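Neutral ceramidase (Pseudomonas aeruginosa, PDB 2ZWS) catalyses the hydrolysis of the N-acyl linkage of ceramides to sphingosine and free fatty acid, and also the reverse synthesis, using a zinc ion. Local coordinates at residues V57-D62 / V131-R136; N620-N623 / K628-E631; L163-N168 / T413-V418; V574-D579 / I600-P605. All coordinates share one frame; numbering follows the deposited sequence. Where two conformers were deposited one is given.

Interaction 1. Residues V57-D62 / V131-R136; sequences VYVNTD and VRSIER. With FMT (formic acid), chain E.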
loop_
_atom_site.group_PDB
_atom_site.type_symbol
_atom_site.label_atom_id
_atom_site.label_comp_id
_atom_site.label_asym_id
_atom_site.label_seq_id
_atom_site.Cartn_x
_atom_site.Cartn_y
_atom_site.Cartn_z
ATOM N N VAL A 57 -16.834 -3.678 4.255
ATOM C CA VAL A 57 -15.460 -4.121 4.498
ATOM C C VAL A 57 -14.470 -3.106 3.905
ATOM O O VAL A 57 -14.601 -2.653 2.752
ATOM C CB VAL A 57 -15.208 -5.599 4.037
ATOM C CG1 VAL A 57 -15.453 -5.781 2.543
ATOM C CG2 VAL A 57 -13.807 -6.061 4.442
ATOM N N TYR A 58 -13.493 -2.749 4.737
ATOM C CA TYR A 58 -12.393 -1.877 4.358
ATOM C C TYR A 58 -11.093 -2.681 4.455
ATOM O O TYR A 58 -10.868 -3.380 5.447
ATOM C CB TYR A 58 -12.335 -0.671 5.321
ATOM C CG TYR A 58 -11.102 0.160 5.179
ATOM C CD1 TYR A 58 -9.964 -0.089 5.959
ATOM C CD2 TYR A 58 -11.066 1.187 4.249
ATOM C CE1 TYR A 58 -8.806 0.663 5.817
ATOM C CE2 TYR A 58 -9.915 1.982 4.098
ATOM C CZ TYR A 58 -8.793 1.701 4.878
ATOM O OH TYR A 58 -7.663 2.474 4.721
ATOM N N VAL A 59 -10.310 -2.670 3.373
ATOM C CA VAL A 59 -9.032 -3.380 3.365
ATOM C C VAL A 59 -7.910 -2.403 3.066
ATOM O O VAL A 59 -7.971 -1.677 2.060
ATOM C CB VAL A 59 -9.003 -4.569 2.314
ATOM C CG1 VAL A 59 -7.716 -5.346 2.431
ATOM C CG2 VAL A 59 -10.223 -5.516 2.473
ATOM N N ASN A 60 -6.914 -2.331 3.951
ATOM C CA ASN A 60 -5.735 -1.529 3.640
ATOM C C ASN A 60 -4.563 -2.467 3.312
ATOM O O ASN A 60 -4.375 -3.488 3.977
ATOM C CB ASN A 60 -5.351 -0.581 4.799
ATOM C CG ASN A 60 -4.414 0.534 4.364
ATOM O OD1 ASN A 60 -4.646 1.228 3.366
ATOM N ND2 ASN A 60 -3.389 0.737 5.150
ATOM N N THR A 61 -3.836 -2.158 2.238
ATOM C CA THR A 61 -2.818 -3.050 1.706
ATOM C C THR A 61 -1.423 -2.402 1.704
ATOM O O THR A 61 -1.263 -1.191 1.403
ATOM C CB THR A 61 -3.170 -3.475 0.244
ATOM O OG1 THR A 61 -3.186 -2.312 -0.616
ATOM C CG2 THR A 61 -4.538 -4.239 0.198
ATOM N N ASP A 62 -0.416 -3.221 2.012
ATOM C CA ASP A 62 0.978 -2.788 1.959
ATOM C C ASP A 62 1.511 -2.775 0.496
ATOM O O ASP A 62 2.423 -3.540 0.151
ATOM C CB ASP A 62 1.859 -3.703 2.830
ATOM C CG ASP A 62 1.607 -3.569 4.330
ATOM O OD1 ASP A 62 1.472 -2.437 4.842
ATOM O OD2 ASP A 62 1.631 -4.613 5.024
ATOM N N VAL A 131 -8.391 -11.228 -0.974
ATOM C CA VAL A 131 -9.566 -12.071 -0.723
ATOM C C VAL A 131 -9.384 -12.891 0.578
ATOM O O VAL A 131 -10.287 -12.953 1.404
ATOM C CB VAL A 131 -9.859 -12.979 -1.945
ATOM C CG1 VAL A 131 -10.981 -14.012 -1.614
ATOM C CG2 VAL A 131 -10.230 -12.140 -3.160
ATOM N N ARG A 132 -8.204 -13.456 0.800
ATOM C CA ARG A 132 -7.965 -14.262 2.009
ATOM C C ARG A 132 -8.106 -13.392 3.262
ATOM O O ARG A 132 -8.615 -13.823 4.275
ATOM C CB ARG A 132 -6.569 -14.857 1.936
ATOM C CG ARG A 132 -6.276 -15.932 2.981
ATOM C CD ARG A 132 -4.809 -16.497 2.844
ATOM N NE ARG A 132 -4.385 -16.577 1.442
ATOM C CZ ARG A 132 -3.414 -15.851 0.871
ATOM N NH1 ARG A 132 -2.631 -15.002 1.582
ATOM N NH2 ARG A 132 -3.210 -16.007 -0.436
ATOM N N SER A 133 -7.697 -12.124 3.185
ATOM C CA SER A 133 -7.804 -11.244 4.385
ATOM C C SER A 133 -9.279 -11.023 4.767
ATOM O O SER A 133 -9.633 -10.996 5.963
ATOM C CB SER A 133 -7.047 -9.919 4.186
ATOM O OG SER A 133 -7.740 -9.063 3.315
ATOM N N ILE A 134 -10.148 -10.912 3.757
ATOM C CA ILE A 134 -11.579 -10.706 3.985
ATOM C C ILE A 134 -12.204 -11.970 4.521
ATOM O O ILE A 134 -12.996 -11.914 5.458
ATOM C CB ILE A 134 -12.272 -10.226 2.687
ATOM C CG1 ILE A 134 -11.762 -8.829 2.263
ATOM C CG2 ILE A 134 -13.812 -10.125 2.835
ATOM C CD1 ILE A 134 -12.132 -8.410 0.787
ATOM N N GLU A 135 -11.810 -13.109 3.965
ATOM C CA GLU A 135 -12.278 -14.408 4.456
ATOM C C GLU A 135 -11.920 -14.596 5.924
ATOM O O GLU A 135 -12.746 -15.081 6.731
ATOM C CB GLU A 135 -11.655 -15.507 3.614
ATOM C CG GLU A 135 -12.211 -15.526 2.226
ATOM C CD GLU A 135 -11.595 -16.632 1.379
ATOM O OE1 GLU A 135 -10.420 -16.998 1.607
ATOM O OE2 GLU A 135 -12.289 -17.119 0.475
ATOM N N ARG A 136 -10.690 -14.221 6.282
ATOM C CA ARG A 136 -10.254 -14.337 7.661
ATOM C C ARG A 136 -11.021 -13.390 8.565
ATOM O O ARG A 136 -11.439 -13.778 9.651
ATOM C CB ARG A 136 -8.750 -14.127 7.808
ATOM C CG ARG A 136 -7.983 -15.228 7.130
ATOM C CD ARG A 136 -6.491 -14.962 7.081
ATOM N NE ARG A 136 -5.770 -16.198 6.752
ATOM C CZ ARG A 136 -4.445 -16.284 6.632
ATOM N NH1 ARG A 136 -3.685 -15.204 6.778
ATOM N NH2 ARG A 136 -3.878 -17.457 6.346
HETATM C C FMT E . -0.656 -0.480 7.342
HETATM O O1 FMT E . 0.526 -0.903 7.112
HETATM O O2 FMT E . -1.782 -0.837 6.870
#
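Val57 and Val59 meet Ile134 and Ser133 through aliphatic branches and a hydroxyl, and the flat groups lie at the margins: Arg136 has CD of Arg132 over one face of its guanidinium, 3.7 Å above the plane and offset toward the rim, while the amide of Asn60 gives ND2 to O2 of a formic acid molecule, probably from the crystallisation liquor (2.8 Å, N-H...O angle 140°). The contact is alpha/beta packing, helix 120-138 lying against strand 55-61 of the large mixed sheet of the N-terminal domain, with the short axes 9.7 Å apart and inclined at 134°. Ile134 is the hub. Its CG1 sits 3.7 Å from Val59 CG2, its CD1 also reaches that methyl, and both valine side chains cross that of Ile134 at about a right angle. Val57 turns CG2 anti to the backbone N (CG1 at chi1 60°), which brings this methyl within 4.1 Å of Ile134 CG1. Asn60, farther along the same strand, is inferred to bind substrate. Val59 CG1 packs 3.8 Å from Ser133 OG, a hydroxyl hydrogen-bonded to Ile130 O within its own helix.

Interaction 2. Residues N620-N623 / K628-E631; sequences NAKN and KISE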
loop_
_atom_site.group_PDB
_atom_site.type_symbol
_atom_site.label_atom_id
_atom_site.label_comp_id
_atom_site.label_asym_id
_atom_site.label_seq_id
_atom_site.Cartn_x
_atom_site.Cartn_y
_atom_site.Cartn_z
ATOM N N ASN A 620 12.864 -22.880 -2.999
ATOM C CA ASN A 620 12.322 -23.735 -4.054
ATOM C C ASN A 620 13.227 -23.657 -5.258
ATOM O O ASN A 620 13.777 -22.588 -5.562
ATOM C CB ASN A 620 10.880 -23.313 -4.429
ATOM C CG ASN A 620 9.931 -23.375 -3.245
ATOM O OD1 ASN A 620 9.901 -22.448 -2.428
ATOM N ND2 ASN A 620 9.166 -24.485 -3.117
ATOM N N ALA A 621 13.396 -24.787 -5.940
ATOM C CA ALA A 621 14.268 -24.852 -7.110
ATOM C C ALA A 621 13.562 -25.433 -8.334
ATOM O O ALA A 621 12.696 -26.291 -8.189
ATOM C CB ALA A 621 15.511 -25.667 -6.785
ATOM N N LYS A 622 13.927 -24.961 -9.529
ATOM C CA LYS A 622 13.305 -25.412 -10.789
ATOM C C LYS A 622 14.279 -26.285 -11.613
ATOM O O LYS A 622 15.439 -25.897 -11.837
ATOM C CB LYS A 622 12.890 -24.202 -11.639
ATOM C CG LYS A 622 12.125 -24.556 -12.942
ATOM C CD LYS A 622 11.923 -23.298 -13.790
ATOM C CE LYS A 622 11.269 -23.621 -15.114
ATOM N NZ LYS A 622 10.804 -22.372 -15.809
ATOM N N ASN A 623 13.805 -27.455 -12.060
ATOM C CA ASN A 623 14.601 -28.354 -12.929
ATOM C C ASN A 623 14.485 -27.920 -14.395
ATOM O O ASN A 623 13.372 -27.747 -14.891
ATOM C CB ASN A 623 14.068 -29.775 -12.774
ATOM C CG ASN A 623 14.916 -30.828 -13.516
ATOM O OD1 ASN A 623 14.884 -30.941 -14.752
ATOM N ND2 ASN A 623 15.647 -31.623 -12.747
ATOM N N LYS A 628 9.927 -28.981 -13.329
ATOM C CA LYS A 628 9.351 -29.216 -11.998
ATOM C C LYS A 628 9.979 -28.291 -10.966
ATOM O O LYS A 628 11.188 -28.066 -10.975
ATOM C CB LYS A 628 9.541 -30.669 -11.557
ATOM C CG LYS A 628 9.224 -30.992 -10.081
ATOM C CD LYS A 628 7.774 -30.788 -9.688
ATOM C CE LYS A 628 7.561 -31.193 -8.239
ATOM N NZ LYS A 628 6.532 -30.339 -7.568
ATOM N N ILE A 629 9.140 -27.772 -10.064
ATOM C CA ILE A 629 9.603 -26.920 -8.972
ATOM C C ILE A 629 9.500 -27.756 -7.689
ATOM O O ILE A 629 8.450 -28.338 -7.420
ATOM C CB ILE A 629 8.784 -25.606 -8.893
ATOM C CG1 ILE A 629 9.061 -24.734 -10.146
ATOM C CG2 ILE A 629 9.107 -24.863 -7.559
ATOM C CD1 ILE A 629 7.954 -23.775 -10.477
ATOM N N SER A 630 10.614 -27.844 -6.954
ATOM C CA SER A 630 10.711 -28.651 -5.731
ATOM C C SER A 630 11.050 -27.803 -4.520
ATOM O O SER A 630 11.640 -26.729 -4.651
ATOM C CB SER A 630 11.806 -29.728 -5.861
ATOM O OG SER A 630 11.633 -30.563 -6.997
ATOM N N GLU A 631 10.711 -28.320 -3.345
ATOM C CA GLU A 631 11.079 -27.716 -2.075
ATOM C C GLU A 631 12.526 -28.020 -1.734
ATOM O O GLU A 631 12.952 -29.168 -1.853
ATOM C CB GLU A 631 10.192 -28.276 -0.960
ATOM C CG GLU A 631 10.561 -27.815 0.446
ATOM C CD GLU A 631 10.385 -26.314 0.645
ATOM O OE1 GLU A 631 9.446 -25.746 0.032
ATOM O OE2 GLU A 631 11.176 -25.708 1.418
HETATM O O HOH W 1 7.819 -26.645 -4.695
#
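The turn end of the beta hairpin formed by antiparallel strands 611-622 and 629-642 brings Asn620-Asn623 against Lys628-Glu631, within the C-terminal region required for correct folding and localization. Ala621 and Ser630 form a hydrogen-bonded pair, Ala621 N to Ser630 O and Ser630 N to Ala621 O both measuring 2.9 Å, and Asn623 N to Lys628 O (2.9 Å, 168° at the hydrogen) adds a rung nearer the turn. Between these rungs the non-hydrogen-bonded pair Lys622-Ile629 has its CA atoms 4.4 Å apart, and the CA-H of Ile629 points at Ala621 O (3.3 Å). Ile629 shares its face with Asn620 and Lys622: CG2 lies 3.9 Å from Asn620 CB, and CG1 meets CB and CG of Lys622 as the two chains cross. The lysine runs on extended and hands NZ to Val512 O. The Asn620 amide is held at both ends, OD1 by Arg554 and ND2 by a water (3.0 Å) that also bonds weakly to Ile629 O. In one conformer Glu631 OE1 also makes a salt bridge to Arg554. Backbone bonds thus fix the register, aliphatic contacts join the strands on one face, and Arg554 and Val512 O tie the hairpin to residues outside it.

Interaction 3. Residues L163-N168 / T413-V418; sequences LSHLKN and TVMAGV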
loop_
_atom_site.group_PDB
_atom_site.type_symbol
_atom_site.label_atom_id
_atom_site.label_comp_id
_atom_site.label_asym_id
_atom_site.label_seq_id
_atom_site.Cartn_x
_atom_site.Cartn_y
_atom_site.Cartn_z
ATOM N N LEU A 163 6.182 25.491 -2.852
ATOM C CA LEU A 163 5.943 26.636 -3.730
ATOM C C LEU A 163 4.520 26.595 -4.302
ATOM O O LEU A 163 3.838 27.625 -4.355
ATOM C CB LEU A 163 6.974 26.635 -4.856
ATOM C CG LEU A 163 6.881 27.712 -5.927
ATOM C CD1 LEU A 163 8.285 27.945 -6.413
ATOM C CD2 LEU A 163 5.985 27.279 -7.075
ATOM N N SER A 164 4.074 25.400 -4.719
ATOM C CA SER A 164 2.744 25.225 -5.301
ATOM C C SER A 164 1.668 25.338 -4.229
ATOM O O SER A 164 0.613 25.927 -4.455
ATOM C CB SER A 164 2.633 23.852 -5.984
ATOM O OG SER A 164 3.485 23.757 -7.102
ATOM N N HIS A 165 1.947 24.785 -3.053
ATOM C CA HIS A 165 0.982 24.803 -1.951
ATOM C C HIS A 165 0.631 26.253 -1.570
ATOM O O HIS A 165 -0.518 26.582 -1.288
ATOM C CB HIS A 165 1.539 24.071 -0.737
ATOM C CG HIS A 165 0.674 24.144 0.488
ATOM N ND1 HIS A 165 -0.447 23.357 0.663
ATOM C CD2 HIS A 165 0.766 24.923 1.593
ATOM C CE1 HIS A 165 -0.990 23.633 1.840
ATOM N NE2 HIS A 165 -0.283 24.596 2.416
ATOM N N LEU A 166 1.657 27.095 -1.573
ATOM C CA LEU A 166 1.515 28.503 -1.210
ATOM C C LEU A 166 0.756 29.315 -2.241
ATOM O O LEU A 166 0.437 30.486 -1.976
ATOM C CB LEU A 166 2.892 29.113 -0.943
ATOM C CG LEU A 166 3.647 28.495 0.236
ATOM C CD1 LEU A 166 5.088 29.031 0.294
ATOM C CD2 LEU A 166 2.936 28.725 1.550
ATOM N N LYS A 167 0.479 28.738 -3.412
ATOM C CA LYS A 167 -0.332 29.439 -4.411
ATOM C C LYS A 167 -1.821 29.385 -4.076
ATOM O O LYS A 167 -2.616 30.092 -4.689
ATOM C CB LYS A 167 -0.108 28.895 -5.826
ATOM C CG LYS A 167 1.327 28.936 -6.366
ATOM C CD LYS A 167 1.876 30.349 -6.456
ATOM C CE LYS A 167 3.109 30.381 -7.349
ATOM N NZ LYS A 167 3.926 31.609 -7.127
ATOM N N ASN A 168 -2.222 28.521 -3.134
ATOM C CA ASN A 168 -3.624 28.447 -2.722
ATOM C C ASN A 168 -3.993 29.635 -1.839
ATOM O O ASN A 168 -3.226 29.999 -0.954
ATOM C CB ASN A 168 -3.898 27.151 -1.962
ATOM C CG ASN A 168 -3.701 25.914 -2.832
ATOM O OD1 ASN A 168 -4.399 25.718 -3.830
ATOM N ND2 ASN A 168 -2.729 25.089 -2.459
ATOM N N THR A 413 -3.110 16.240 -3.214
ATOM C CA THR A 413 -2.314 17.118 -2.374
ATOM C C THR A 413 -3.142 17.544 -1.179
ATOM O O THR A 413 -4.357 17.358 -1.159
ATOM C CB THR A 413 -1.952 18.394 -3.099
ATOM O OG1 THR A 413 -3.162 19.049 -3.516
ATOM C CG2 THR A 413 -1.055 18.096 -4.291
ATOM N N VAL A 414 -2.475 18.121 -0.181
ATOM C CA VAL A 414 -3.166 18.536 1.056
ATOM C C VAL A 414 -4.435 19.346 0.718
ATOM O O VAL A 414 -5.532 18.985 1.137
ATOM C CB VAL A 414 -2.224 19.341 1.995
ATOM C CG1 VAL A 414 -3.006 19.988 3.177
ATOM C CG2 VAL A 414 -1.087 18.445 2.512
ATOM N N MET A 415 -4.295 20.439 -0.042
ATOM C CA MET A 415 -5.452 21.302 -0.275
ATOM C C MET A 415 -6.462 20.662 -1.220
ATOM O O MET A 415 -7.677 20.941 -1.127
ATOM C CB MET A 415 -5.036 22.693 -0.787
ATOM C CG MET A 415 -4.284 23.557 0.231
ATOM S SD MET A 415 -4.929 23.451 1.938
ATOM C CE MET A 415 -6.654 23.989 1.794
ATOM N N ALA A 416 -6.003 19.789 -2.118
ATOM C CA ALA A 416 -6.969 19.119 -3.010
ATOM C C ALA A 416 -7.904 18.234 -2.173
ATOM O O ALA A 416 -9.126 18.215 -2.388
ATOM C CB ALA A 416 -6.264 18.340 -4.112
ATOM N N GLY A 417 -7.329 17.549 -1.196
ATOM C CA GLY A 417 -8.117 16.687 -0.310
ATOM C C GLY A 417 -8.927 17.478 0.701
ATOM O O GLY A 417 -10.123 17.200 0.936
ATOM N N VAL A 418 -8.283 18.480 1.304
ATOM C CA VAL A 418 -8.969 19.327 2.288
ATOM C C VAL A 418 -10.203 20.019 1.688
ATOM O O VAL A 418 -11.248 20.076 2.319
ATOM C CB VAL A 418 -8.019 20.362 2.954
ATOM C CG1 VAL A 418 -8.820 21.362 3.796
ATOM C CG2 VAL A 418 -7.005 19.639 3.817
HETATM O O HOH W 2 -1.624 21.353 -1.002
#
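The non-polar part of this contact centres on Met415, in the first turn of helix 414-428, which packs against His165 and Asn168. Its CG does most of the touching, 3.7 Å from His165 CE1 and 3.5 Å from Asn168 ND2. Bent at chi2 and chi3, the thioether passes SD beside the imidazole and carries its methyl away from it, giving an oblique Met-aromatic contact with SD 5.0 Å from the ring centroid, 65° off the ring normal. Asn168 and Met415 run past each other in opposite directions, and CG1 of Val414 approaches His165 CE1 more loosely.

The polar part runs through one water. It lies in the imidazole plane, 2.9 Å from His165 ND1, and accepts from Met415 N (3.0 Å), one of the amides that have no acceptor in the helix's own first turn. Thr413, at the N-cap, provides an acceptor for another of these amides: OG1 accepts from Ala416 N at 3.3 Å. The ring is also held at NE2 by Tyr174 O, so bonds at both nitrogens fix its rotation.

Within residues 163-168 a type I turn runs from His165 to Asn168. His165 O accepts from Asn168 N and, from the same face of the carbonyl plane, from Asn168 ND2 (2.9 Å), a strongly bent bond. The amide is further gripped by Thr451 at OD1 and Glu454 at ND2.

Helix 452-457 thus borders the contact, touching Asn168 and Met415, while short helix 162-165 abuts the start of helix 414-428, just beyond strand 411-412, whose Glu411 binds zinc.

Interaction 4. Residues V574-D579 / I600-P605; sequences VTVATD and ISWSIP. Unlike the reference sequence in segment 574-579: Val574 (reference Glu).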
loop_
_atom_site.group_PDB
_atom_site.type_symbol
_atom_site.label_atom_id
_atom_site.label_comp_id
_atom_site.label_asym_id
_atom_site.label_seq_id
_atom_site.Cartn_x
_atom_site.Cartn_y
_atom_site.Cartn_z
ATOM N N VAL A 574 11.574 -23.825 19.130
ATOM C CA VAL A 574 10.525 -22.802 19.036
ATOM C C VAL A 574 11.013 -21.678 18.128
ATOM O O VAL A 574 12.081 -21.102 18.346
ATOM C CB VAL A 574 10.119 -22.225 20.421
ATOM C CG1 VAL A 574 9.244 -20.959 20.264
ATOM C CG2 VAL A 574 9.390 -23.273 21.257
ATOM N N THR A 575 10.220 -21.369 17.110
ATOM C CA THR A 575 10.590 -20.288 16.197
ATOM C C THR A 575 10.345 -18.955 16.885
ATOM O O THR A 575 9.285 -18.711 17.482
ATOM C CB THR A 575 9.929 -20.404 14.775
ATOM O OG1 THR A 575 10.007 -19.144 14.080
ATOM C CG2 THR A 575 8.483 -20.848 14.850
ATOM N N VAL A 576 11.373 -18.113 16.862
ATOM C CA VAL A 576 11.312 -16.784 17.473
ATOM C C VAL A 576 11.340 -15.650 16.443
ATOM O O VAL A 576 11.093 -14.492 16.789
ATOM C CB VAL A 576 12.437 -16.529 18.521
ATOM C CG1 VAL A 576 12.336 -17.529 19.708
ATOM C CG2 VAL A 576 13.826 -16.541 17.866
ATOM N N ALA A 577 11.642 -15.978 15.190
ATOM C CA ALA A 577 11.581 -14.969 14.125
ATOM C C ALA A 577 11.406 -15.622 12.764
ATOM O O ALA A 577 11.871 -16.740 12.528
ATOM C CB ALA A 577 12.809 -14.081 14.153
ATOM N N THR A 578 10.717 -14.902 11.880
ATOM C CA THR A 578 10.373 -15.358 10.555
ATOM C C THR A 578 10.884 -14.290 9.562
ATOM O O THR A 578 11.433 -13.271 9.999
ATOM C CB THR A 578 8.833 -15.575 10.552
ATOM O OG1 THR A 578 8.556 -16.906 11.000
ATOM C CG2 THR A 578 8.218 -15.352 9.222
ATOM N N ASP A 579 10.678 -14.479 8.253
ATOM C CA ASP A 579 11.106 -13.442 7.305
ATOM C C ASP A 579 10.276 -12.151 7.397
ATOM O O ASP A 579 10.684 -11.131 6.858
ATOM C CB ASP A 579 11.254 -13.961 5.848
ATOM C CG ASP A 579 9.929 -14.359 5.187
ATOM O OD1 ASP A 579 8.832 -13.938 5.660
ATOM O OD2 ASP A 579 9.999 -15.039 4.130
ATOM N N ILE A 600 20.930 -14.677 4.973
ATOM C CA ILE A 600 19.926 -14.426 6.001
ATOM C C ILE A 600 20.615 -13.806 7.202
ATOM O O ILE A 600 21.660 -14.270 7.660
ATOM C CB ILE A 600 19.195 -15.712 6.373
ATOM C CG1 ILE A 600 18.297 -16.156 5.213
ATOM C CG2 ILE A 600 18.420 -15.537 7.673
ATOM C CD1 ILE A 600 17.976 -17.637 5.224
ATOM N N SER A 601 20.037 -12.727 7.707
ATOM C CA SER A 601 20.611 -12.099 8.878
ATOM C C SER A 601 19.586 -11.907 9.960
ATOM O O SER A 601 18.373 -11.795 9.680
ATOM C CB SER A 601 21.241 -10.765 8.510
ATOM O OG SER A 601 20.269 -9.868 8.019
ATOM N N TRP A 602 20.082 -11.854 11.192
ATOM C CA TRP A 602 19.247 -11.611 12.367
ATOM C C TRP A 602 19.974 -10.622 13.260
ATOM O O TRP A 602 21.067 -10.910 13.763
ATOM C CB TRP A 602 19.010 -12.919 13.113
ATOM C CG TRP A 602 18.117 -12.801 14.342
ATOM C CD1 TRP A 602 17.015 -12.000 14.483
ATOM C CD2 TRP A 602 18.243 -13.543 15.579
ATOM N NE1 TRP A 602 16.443 -12.203 15.742
ATOM C CE2 TRP A 602 17.180 -13.126 16.425
ATOM C CE3 TRP A 602 19.155 -14.507 16.057
ATOM C CZ2 TRP A 602 16.990 -13.646 17.726
ATOM C CZ3 TRP A 602 18.950 -15.041 17.364
ATOM C CH2 TRP A 602 17.876 -14.600 18.169
ATOM N N SER A 603 19.376 -9.456 13.463
ATOM C CA SER A 603 19.894 -8.508 14.433
ATOM C C SER A 603 19.228 -8.814 15.766
ATOM O O SER A 603 18.019 -8.638 15.909
ATOM C CB SER A 603 19.608 -7.089 13.962
ATOM O OG SER A 603 20.283 -6.844 12.729
ATOM N N ILE A 604 20.015 -9.298 16.732
ATOM C CA ILE A 604 19.472 -9.845 17.985
ATOM C C ILE A 604 18.995 -8.697 18.870
ATOM O O ILE A 604 19.815 -7.893 19.319
ATOM C CB ILE A 604 20.549 -10.689 18.742
ATOM C CG1 ILE A 604 21.077 -11.825 17.864
ATOM C CG2 ILE A 604 19.973 -11.249 20.036
ATOM C CD1 ILE A 604 22.464 -12.291 18.248
ATOM N N PRO A 605 17.660 -8.587 19.073
ATOM C CA PRO A 605 17.119 -7.421 19.784
ATOM C C PRO A 605 17.198 -7.530 21.307
ATOM O O PRO A 605 17.298 -8.632 21.829
ATOM C CB PRO A 605 15.654 -7.415 19.341
ATOM C CG PRO A 605 15.317 -8.856 19.226
ATOM C CD PRO A 605 16.584 -9.493 18.619
#
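Strand 574-578 approaches strand 595-603 across a gap, CA of Ala577 lying 8.6 Å from CA of Trp602, and it carries a classic beta bulge in which Val576 and Ala577 both face Val562 of the neighbouring strand. The two strands belong to different sheets, the first at an edge of a five-stranded sheet and the second inside a six-stranded one, so the contact spans the interior of the C-terminal beta-sandwich. The bulge is what brings two consecutive side chains to the same partner: Val576, with psi at -11°, far from the usual extended value, and Ala577 both direct their CB toward Trp602.

On the indole, CG2 of Val576 meets CZ2 at 4.3 Å, and CB of Ala577 comes to 4.4 Å from NE1. Both methyls approach the ring obliquely. The CB of Trp602 points toward residues 574-579, and with CG anti to the backbone N (chi1 -178°) the indole extends onward to them. One face of the ring carries CG1 of Ile604, 3.7 Å above the plane and offset toward the rim. Tyr613 meets the indole with the ring planes about 50° apart, and Val562 and Asp583 also touch it.

The bulged strand leads directly into the magnesium site, where Asp579 is a ligand together with His37, Asp581 and Thr584. Thr584 touches both Ala577 and Trp602. Small (86 Å² in all) and apolar, the contact contributes only dispersion next to the metal site; Asp579 is held by Arg39 and by Phe559 N.

Interactions 1 and 3 are buried in the N-terminal domain, where a helix meets a strand in one and a helix start meets a short helix and turn in the other; aliphatic packing dominates the first, whereas the second mixes thioether, imidazole and a bridging water. Interactions 2 and 4 lie in the C-terminal beta-sandwich, about 25 Å apart between centres, and share the five-stranded sheet. Interaction 2 joins neighbouring strands through backbone bonds at a partly exposed tip, while interaction 4 links two sheets by side chains alone, buried at Trp602 and Ala577 with Val576 exposed at its border. Interactions 2 and 3 lie farthest apart, about 52 Å between centres, on opposite sides of the chain's centre.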